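Long-range contact in DNA ligase D 3'-phosphoesterase domain-containing protein (Methanocella paludicola, PDB 5DMP), which probably removes 3'-phosphate and 3'-ribonucleotide ends from DNA during archaeal non-homologous end joining, as a metal-dependent phosphoesterase of the LigD family: residues Val7-Asp12 and Ile55-Phe60. Residues are numbered along the deposited sequence; the frame is centred on the assembly and turned at random.
Sequences VIQKHD and IGYATF. With VN4 (oxido(dioxo)vanadium), chain J.
The amide of Gln9, on strand 5-12, meets the backbone carbonyls of Tyr57 and Phe60 in the loop after strand 45-53. Its CB points toward that loop; CG, set anti to the carbonyl carbon (chi1 -82°), continues an extended chain that delivers the amide to Tyr57 O, within a 3-10 turn, and Phe60 O, just after it. NE2 donates to Phe60 O at 3.0 Å, in the carbonyl plane and on a lone pair, and to Tyr57 O, also at 3.0 Å but tilted from that carbonyl's plane. Tyr57 O accepts Phe60 N from the opposite face, so two donors grip it. OE1 lies 3.7 Å from Tyr57 CE2, amide and ring planes 73° apart, and is hydrogen-bonded to NE of the pocket residue Arg21, which fixes the amide's flip. A leucine in place of Gln9 would probably leave Phe60 O without this donor, Tyr57 O with Phe60 N alone of the two, and Arg21 NE without its amide acceptor. Beside it, Val7 CG1 packs on Ala58 CB at 4.1 Å. Tyr57 OH donates to O2 of the oxido(dioxo)vanadium at 2.7 Å. Touching Arg21 and Tyr57, Gln9 is second-shell to this pocket, probably a phosphate site, in the antiparallel beta barrel of the LigD 3'-phosphoesterase domain; His53 also hydrogen-bonds the group and His11 lies close beside it.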
loop_
_atom_site.group_PDB
_atom_site.type_symbol
_atom_site.label_atom_id
_atom_site.label_comp_id
_atom_site.label_asym_id
_atom_site.label_seq_id
_atom_site.Cartn_x
_atom_site.Cartn_y
_atom_site.Cartn_z
ATOM N N VAL A 7 3.101 -3.859 3.084
ATOM C CA VAL A 7 3.256 -4.622 1.834
ATOM C C VAL A 7 2.358 -4.000 0.763
ATOM O O VAL A 7 1.282 -3.448 1.072
ATOM C CB VAL A 7 2.863 -6.124 2.084
ATOM C CG1 VAL A 7 1.430 -6.249 2.654
ATOM C CG2 VAL A 7 3.088 -6.983 0.800
ATOM N N ILE A 8 2.788 -4.090 -0.491
ATOM C CA ILE A 8 1.920 -3.816 -1.609
ATOM C C ILE A 8 1.978 -5.051 -2.494
ATOM O O ILE A 8 3.092 -5.512 -2.909
ATOM C CB ILE A 8 2.426 -2.592 -2.454
ATOM C CG1 ILE A 8 2.214 -1.283 -1.601
ATOM C CG2 ILE A 8 1.627 -2.571 -3.789
ATOM C CD1 ILE A 8 2.716 0.061 -2.228
ATOM N N GLN A 9 0.801 -5.555 -2.829
ATOM C CA GLN A 9 0.744 -6.643 -3.818
ATOM C C GLN A 9 0.198 -6.053 -5.109
ATOM O O GLN A 9 -0.748 -5.253 -5.081
ATOM C CB GLN A 9 -0.124 -7.762 -3.307
ATOM C CG GLN A 9 0.689 -8.665 -2.335
ATOM C CD GLN A 9 -0.127 -9.325 -1.264
ATOM O OE1 GLN A 9 -0.974 -8.713 -0.590
ATOM N NE2 GLN A 9 0.181 -10.619 -1.024
ATOM N N LYS A 10 0.826 -6.418 -6.222
ATOM C CA LYS A 10 0.320 -6.002 -7.549
ATOM C C LYS A 10 -0.587 -7.144 -7.985
ATOM O O LYS A 10 -0.228 -8.358 -7.902
ATOM C CB LYS A 10 1.499 -5.747 -8.521
ATOM C CG LYS A 10 1.027 -5.242 -9.904
ATOM C CD LYS A 10 2.271 -4.951 -10.767
ATOM C CE LYS A 10 1.864 -4.466 -12.188
ATOM N NZ LYS A 10 3.136 -4.287 -12.956
ATOM N N HIS A 11 -1.803 -6.795 -8.443
ATOM C CA HIS A 11 -2.820 -7.771 -8.516
ATOM C C HIS A 11 -3.483 -7.670 -9.873
ATOM O O HIS A 11 -4.144 -6.669 -10.208
ATOM C CB HIS A 11 -3.820 -7.545 -7.399
ATOM C CG HIS A 11 -4.704 -8.721 -7.161
ATOM N ND1 HIS A 11 -5.346 -8.936 -5.963
ATOM C CD2 HIS A 11 -5.045 -9.749 -7.967
ATOM C CE1 HIS A 11 -6.029 -10.067 -6.039
ATOM N NE2 HIS A 11 -5.875 -10.569 -7.251
ATOM N N ASP A 12 -3.269 -8.679 -10.677
ATOM C CA ASP A 12 -3.917 -8.711 -11.988
ATOM C C ASP A 12 -5.196 -9.502 -11.839
ATOM O O ASP A 12 -5.166 -10.734 -11.884
ATOM C CB ASP A 12 -2.986 -9.368 -13.011
ATOM C CG ASP A 12 -3.401 -9.099 -14.442
ATOM O OD1 ASP A 12 -4.201 -8.166 -14.692
ATOM O OD2 ASP A 12 -2.881 -9.814 -15.318
ATOM N N ILE A 55 -1.894 -11.566 8.721
ATOM C CA ILE A 55 -0.466 -11.151 8.634
ATOM C C ILE A 55 0.320 -12.037 7.685
ATOM O O ILE A 55 1.101 -11.513 6.884
ATOM C CB ILE A 55 0.168 -11.047 10.030
ATOM C CG1 ILE A 55 -0.357 -9.773 10.718
ATOM C CG2 ILE A 55 1.706 -11.019 9.936
ATOM C CD1 ILE A 55 -0.089 -9.775 12.202
ATOM N N GLY A 56 0.070 -13.358 7.671
ATOM C CA GLY A 56 0.849 -14.243 6.802
ATOM C C GLY A 56 0.575 -14.072 5.298
ATOM O O GLY A 56 1.394 -14.469 4.471
ATOM N N TYR A 57 -0.551 -13.434 4.925
ATOM C CA TYR A 57 -0.800 -13.083 3.515
ATOM C C TYR A 57 0.200 -12.099 2.906
ATOM O O TYR A 57 0.323 -12.001 1.667
ATOM C CB TYR A 57 -2.221 -12.483 3.414
ATOM C CG TYR A 57 -2.803 -12.570 2.054
ATOM C CD1 TYR A 57 -3.336 -13.770 1.597
ATOM C CD2 TYR A 57 -2.813 -11.466 1.180
ATOM C CE1 TYR A 57 -3.926 -13.863 0.318
ATOM C CE2 TYR A 57 -3.334 -11.571 -0.116
ATOM C CZ TYR A 57 -3.920 -12.780 -0.519
ATOM O OH TYR A 57 -4.497 -12.918 -1.737
ATOM N N ALA A 58 0.951 -11.393 3.745
ATOM C CA ALA A 58 1.933 -10.404 3.187
ATOM C C ALA A 58 2.947 -10.997 2.186
ATOM O O ALA A 58 3.445 -10.308 1.278
ATOM C CB ALA A 58 2.677 -9.735 4.324
ATOM N N THR A 59 3.288 -12.282 2.327
ATOM C CA THR A 59 4.249 -12.883 1.358
ATOM C C THR A 59 3.540 -13.829 0.384
ATOM O O THR A 59 4.212 -14.603 -0.305
ATOM C CB THR A 59 5.408 -13.617 2.098
ATOM O OG1 THR A 59 4.813 -14.594 2.949
ATOM C CG2 THR A 59 6.140 -12.646 3.015
ATOM N N PHE A 60 2.202 -13.760 0.270
ATOM C CA PHE A 60 1.520 -14.583 -0.716
ATOM C C PHE A 60 1.816 -14.060 -2.124
ATOM O O PHE A 60 1.538 -12.869 -2.410
ATOM C CB PHE A 60 -0.026 -14.591 -0.520
ATOM C CG PHE A 60 -0.723 -15.318 -1.611
ATOM C CD1 PHE A 60 -0.421 -16.682 -1.848
ATOM C CD2 PHE A 60 -1.490 -14.643 -2.549
ATOM C CE1 PHE A 60 -1.026 -17.377 -2.891
ATOM C CE2 PHE A 60 -2.082 -15.338 -3.585
ATOM C CZ PHE A 60 -1.848 -16.699 -3.767
HETATM V V VN4 J . -6.719 -10.023 -2.117
HETATM O O1 VN4 J . -7.489 -11.439 -1.076
HETATM O O2 VN4 J . -5.297 -10.782 -3.183
HETATM O O3 VN4 J . -7.362 -8.241 -1.998
#